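Local coordinates for protein taurocyamine kinase (Schistosoma mansoni, PDB 4WOD) that catalyses the reversible, magnesium-dependent transfer of phosphate between ATP and taurocyamine, and consists of two fused phosphagen kinase repeats in one chain, at residues A[521-526]-A[606-611]. The protein carries 4 engineered substitutions. Residues are numbered along the deposited sequence; the frame is centred on the assembly and turned at random.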
loop_
_atom_site.group_PDB
_atom_site.type_symbol
_atom_site.label_atom_id
_atom_site.label_comp_id
_atom_site.label_asym_id
_atom_site.label_seq_id
_atom_site.Cartn_x
_atom_site.Cartn_y
_atom_site.Cartn_z
ATOM N N GLY A 521 6.008 -32.130 25.628
ATOM C CA GLY A 521 5.535 -33.303 24.922
ATOM C C GLY A 521 5.294 -33.018 23.457
ATOM O O GLY A 521 6.099 -32.368 22.790
ATOM N N GLU A 522 4.167 -33.514 22.963
ATOM C CA GLU A 522 3.731 -33.284 21.588
ATOM C C GLU A 522 3.664 -31.790 21.233
ATOM O O GLU A 522 3.794 -31.398 20.072
ATOM C CB GLU A 522 2.358 -33.924 21.374
ATOM C CG GLU A 522 1.935 -33.996 19.926
ATOM C CD GLU A 522 0.760 -34.935 19.716
ATOM O OE1 GLU A 522 0.105 -35.299 20.724
ATOM O OE2 GLU A 522 0.499 -35.311 18.547
ATOM N N HIS A 523 3.453 -30.958 22.239
ATOM C CA HIS A 523 3.258 -29.537 22.003
ATOM C C HIS A 523 4.566 -28.757 22.096
ATOM O O HIS A 523 4.609 -27.589 21.734
ATOM C CB HIS A 523 2.214 -28.994 22.988
ATOM C CG HIS A 523 0.878 -29.655 22.842
ATOM N ND1 HIS A 523 0.510 -30.767 23.573
ATOM C CD2 HIS A 523 -0.161 -29.384 22.022
ATOM C CE1 HIS A 523 -0.702 -31.147 23.209
ATOM N NE2 HIS A 523 -1.131 -30.326 22.267
ATOM N N ALA A 524 5.629 -29.399 22.578
ATOM C CA ALA A 524 6.930 -28.755 22.628
ATOM C C ALA A 524 7.307 -28.257 21.236
ATOM O O ALA A 524 7.042 -28.940 20.236
ATOM C CB ALA A 524 7.992 -29.720 23.163
ATOM N N GLY A 525 7.886 -27.063 21.170
ATOM C CA GLY A 525 8.215 -26.466 19.893
ATOM C C GLY A 525 9.127 -25.252 19.985
ATOM O O GLY A 525 9.793 -25.036 20.991
ATOM N N THR A 526 9.153 -24.457 18.920
ATOM C CA THR A 526 10.038 -23.296 18.823
ATOM C C THR A 526 9.234 -22.058 18.424
ATOM O O THR A 526 8.454 -22.100 17.473
ATOM C CB THR A 526 11.163 -23.539 17.769
ATOM O OG1 THR A 526 11.993 -24.638 18.187
ATOM C CG2 THR A 526 12.009 -22.306 17.576
ATOM N N LEU A 606 -5.245 -30.383 19.635
ATOM C CA LEU A 606 -5.713 -29.007 19.787
ATOM C C LEU A 606 -6.199 -28.702 21.210
ATOM O O LEU A 606 -5.736 -27.732 21.811
ATOM C CB LEU A 606 -6.836 -28.684 18.803
ATOM C CG LEU A 606 -7.286 -27.221 18.967
ATOM C CD1 LEU A 606 -6.090 -26.238 18.805
ATOM C CD2 LEU A 606 -8.390 -26.873 17.992
ATOM N N ILE A 607 -7.128 -29.498 21.748
ATOM C CA ILE A 607 -7.721 -29.174 23.058
ATOM C C ILE A 607 -6.652 -29.126 24.158
ATOM O O ILE A 607 -6.631 -28.225 25.014
ATOM C CB ILE A 607 -8.849 -30.179 23.462
ATOM C CG1 ILE A 607 -9.953 -30.221 22.399
ATOM C CG2 ILE A 607 -9.428 -29.824 24.837
ATOM C CD1 ILE A 607 -10.463 -28.867 21.975
ATOM N N GLU A 608 -5.732 -30.076 24.107
ATOM C CA GLU A 608 -4.692 -30.155 25.106
ATOM C C GLU A 608 -3.760 -28.952 25.000
ATOM O O GLU A 608 -3.273 -28.456 26.013
ATOM C CB GLU A 608 -3.917 -31.460 24.960
ATOM C CG GLU A 608 -4.730 -32.673 25.391
ATOM C CD GLU A 608 -4.054 -33.978 25.026
ATOM O OE1 GLU A 608 -2.957 -33.933 24.414
ATOM O OE2 GLU A 608 -4.634 -35.041 25.339
ATOM N N GLY A 609 -3.554 -28.460 23.780
ATOM C CA GLY A 609 -2.735 -27.280 23.579
ATOM C C GLY A 609 -3.388 -26.003 24.081
ATOM O O GLY A 609 -2.732 -25.108 24.621
ATOM N N ILE A 610 -4.691 -25.903 23.868
ATOM C CA ILE A 610 -5.437 -24.728 24.330
ATOM C C ILE A 610 -5.388 -24.656 25.854
ATOM O O ILE A 610 -5.096 -23.600 26.447
ATOM C CB ILE A 610 -6.918 -24.764 23.874
ATOM C CG1 ILE A 610 -7.053 -24.868 22.346
ATOM C CG2 ILE A 610 -7.686 -23.542 24.414
ATOM C CD1 ILE A 610 -8.507 -25.017 21.900
ATOM N N ASN A 611 -5.667 -25.790 26.485
ATOM C CA ASN A 611 -5.612 -25.873 27.932
ATOM C C ASN A 611 -4.232 -25.516 28.491
ATOM O O ASN A 611 -4.139 -24.804 29.477
ATOM C CB ASN A 611 -6.039 -27.266 28.399
ATOM C CG ASN A 611 -7.534 -27.489 28.241
ATOM O OD1 ASN A 611 -8.312 -26.529 28.167
ATOM N ND2 ASN A 611 -7.945 -28.750 28.176
HETATM O O HOH W 1 -2.633 -35.547 21.888
#
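His-523, in the short 3-10 turn 522-523, faces Gly-609 of helix 599-614, their CA atoms 6.6 Å apart, and a hydrogen bond from Ala-524 N to Gly-521 O closes the turn that leads into strand 525-529. The imidazole reaches across to the helix with CG anti to the carbonyl carbon (chi1 -61°), and with no side chain on Gly-609 it settles against bare backbone, CD2 lying 3.7 Å from Gly-609 CA. NE2 comes within 3.4 Å of Gly-609 N without the geometry of a hydrogen bond; this nitrogen instead hydrogen-bonds to Arg-605 O, one turn back in the same helix, and Phe-578 packs edge-to-face with the ring. The contact holds the turn leading into an outermost strand of the antiparallel sheet in the second phosphagen kinase catalytic domain against a helix whose Leu-606 and Ile-610 pack on strand 480-489. The side chains of Glu-608 and His-523 cross at about a right angle, ring and carboxylate planes 65° apart. Glu-608 OE1 lies in plane at the ring edge, 3.8 Å from His-523 CE1, without a hydrogen bond. A water donates to Glu-608 OE1 and Glu-522 OE1, bridging two probably negative carboxylates; salt bridges to Lys-604 and Arg-605, respectively, probably offset their repulsion.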